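Local coordinates for protein putative esterase MT1895 (Mycobacterium tuberculosis, PDB 3S4K) that probably hydrolyses acyl-CoA thioesters, possibly 1,4-dihydroxy-2-naphthoyl-CoA, at residues 37-42 against 64-69. Sequence-based numbering, arbitrary orientation. Where two conformers were deposited one is given.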
loop_
_atom_site.group_PDB
_atom_site.type_symbol
_atom_site.label_atom_id
_atom_site.label_comp_id
_atom_site.label_asym_id
_atom_site.label_seq_id
_atom_site.Cartn_x
_atom_site.Cartn_y
_atom_site.Cartn_z
ATOM N N ALA A 37 -10.249 -1.793 15.029
ATOM C CA ALA A 37 -10.298 -3.084 14.389
ATOM C C ALA A 37 -8.953 -3.782 14.441
ATOM O O ALA A 37 -7.885 -3.144 14.601
ATOM C CB ALA A 37 -10.775 -2.963 12.936
ATOM N N ARG A 38 -9.015 -5.096 14.338
ATOM C CA ARG A 38 -7.834 -5.948 14.322
ATOM C C ARG A 38 -8.009 -7.052 13.278
ATOM O O ARG A 38 -9.088 -7.635 13.144
ATOM C CB ARG A 38 -7.541 -6.545 15.707
ATOM C CG ARG A 38 -7.333 -5.474 16.826
ATOM C CD ARG A 38 -7.012 -6.090 18.168
ATOM N NE ARG A 38 -7.299 -5.092 19.203
ATOM C CZ ARG A 38 -6.444 -4.598 20.100
ATOM N NH1 ARG A 38 -5.189 -5.041 20.216
ATOM N NH2 ARG A 38 -6.882 -3.647 20.932
ATOM N N ALA A 39 -6.937 -7.330 12.540
ATOM C CA ALA A 39 -6.959 -8.400 11.551
ATOM C C ALA A 39 -5.578 -8.954 11.356
ATOM O O ALA A 39 -4.585 -8.374 11.807
ATOM C CB ALA A 39 -7.531 -7.897 10.203
ATOM N N GLN A 40 -5.515 -10.096 10.684
ATOM C CA GLN A 40 -4.284 -10.851 10.617
ATOM C C GLN A 40 -4.191 -11.627 9.324
ATOM O O GLN A 40 -5.215 -12.018 8.757
ATOM C CB GLN A 40 -4.223 -11.798 11.790
ATOM C CG GLN A 40 -5.316 -12.859 11.790
ATOM C CD GLN A 40 -5.471 -13.503 13.159
ATOM O OE1 GLN A 40 -5.423 -12.824 14.176
ATOM N NE2 GLN A 40 -5.657 -14.804 13.180
ATOM N N LEU A 41 -2.963 -11.878 8.885
ATOM C CA LEU A 41 -2.747 -12.747 7.726
ATOM C C LEU A 41 -1.483 -13.568 7.898
ATOM O O LEU A 41 -0.590 -13.237 8.694
ATOM C CB LEU A 41 -2.717 -11.970 6.393
ATOM C CG LEU A 41 -1.601 -10.966 6.064
ATOM C CD1 LEU A 41 -0.271 -11.636 5.708
ATOM C CD2 LEU A 41 -2.052 -10.027 4.928
ATOM N N ASP A 42 -1.443 -14.675 7.162
ATOM C CA ASP A 42 -0.277 -15.540 7.141
ATOM C C ASP A 42 0.590 -15.078 5.991
ATOM O O ASP A 42 0.097 -14.888 4.885
ATOM C CB ASP A 42 -0.707 -17.005 6.919
ATOM C CG ASP A 42 0.417 -18.018 7.140
ATOM O OD1 ASP A 42 1.378 -17.767 7.893
ATOM O OD2 ASP A 42 0.308 -19.122 6.557
ATOM N N GLU A 64 -4.520 -0.235 5.106
ATOM C CA GLU A 64 -5.672 0.417 4.468
ATOM C C GLU A 64 -6.999 -0.244 4.855
ATOM O O GLU A 64 -7.970 0.441 5.229
ATOM C CB GLU A 64 -5.473 0.416 2.946
ATOM C CG GLU A 64 -6.562 1.151 2.156
ATOM C CD GLU A 64 -6.471 2.658 2.240
ATOM O OE1 GLU A 64 -5.475 3.184 2.789
ATOM O OE2 GLU A 64 -7.418 3.324 1.740
ATOM N N SER A 65 -7.031 -1.577 4.796
ATOM C CA SER A 65 -8.225 -2.351 5.117
ATOM C C SER A 65 -8.660 -2.185 6.567
ATOM O O SER A 65 -9.825 -1.935 6.864
ATOM C CB SER A 65 -7.991 -3.843 4.850
ATOM O OG SER A 65 -8.094 -4.133 3.471
ATOM N N ILE A 66 -7.726 -2.354 7.480
ATOM C CA ILE A 66 -8.083 -2.349 8.915
ATOM C C ILE A 66 -8.589 -0.964 9.312
ATOM O O ILE A 66 -9.617 -0.823 9.980
ATOM C CB ILE A 66 -6.899 -2.838 9.802
ATOM C CG1 ILE A 66 -6.497 -4.261 9.404
ATOM C CG2 ILE A 66 -7.321 -2.843 11.312
ATOM C CD1 ILE A 66 -5.214 -4.812 10.076
ATOM N N ALA A 67 -7.883 0.077 8.877
ATOM C CA ALA A 67 -8.293 1.463 9.105
ATOM C C ALA A 67 -9.657 1.799 8.497
ATOM O O ALA A 67 -10.504 2.433 9.146
ATOM C CB ALA A 67 -7.225 2.418 8.554
ATOM N N SER A 68 -9.869 1.422 7.235
ATOM C CA SER A 68 -11.129 1.750 6.578
ATOM C C SER A 68 -12.305 1.065 7.250
ATOM O O SER A 68 -13.364 1.669 7.371
ATOM C CB SER A 68 -11.109 1.410 5.083
ATOM O OG SER A 68 -9.965 1.950 4.458
ATOM N N MET A 69 -12.133 -0.182 7.722
ATOM C CA MET A 69 -13.250 -0.886 8.351
ATOM C C MET A 69 -13.562 -0.274 9.728
ATOM O O MET A 69 -14.736 -0.080 10.076
ATOM C CB MET A 69 -12.980 -2.394 8.454
ATOM C CG MET A 69 -12.880 -3.085 7.094
ATOM S SD MET A 69 -14.391 -2.989 6.094
ATOM C CE MET A 69 -15.509 -3.590 7.294
#
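Ile66 packs on Ala37 and Ala39, where helix 56-75 lies against strand 36-43 in the hot-dog fold, a long helix wrapped by a curved antiparallel sheet. The axes of the short segments 37-42 and 64-69 run roughly antiparallel (153°) and approach to 7.8 Å, a spacing bridged by one branched side chain set against two methyls and a peptide carbonyl. Its two branches divide the work. With CG1 beside the backbone N (chi1 -59°), the CG1-CD1 arm lies beside the methyl of Ala39, Ile66 CG1 and CD1 both 3.9 Å from Ala39 CB, and CD1 is also near Ala39 N. The other branch, CG2, lies anti to the backbone N and meets Ala37, 3.8 Å from that residue's CB. These methyl distances are the evidence for apolar packing; no hydrogen bond crosses between the segments. Both alanines point their CB toward the helix, whereas Arg38 between them points away and forms a salt bridge with Glu31. The two buried alanines have further neighbours: Ala37 touches Leu32 and Ala70, the latter on the same helix as Ile66, and Ala39 touches Phe29 and Leu27. The closest approach involves backbone: Ile66 CG2 sits 3.4 Å from the carbonyl O of Ala37.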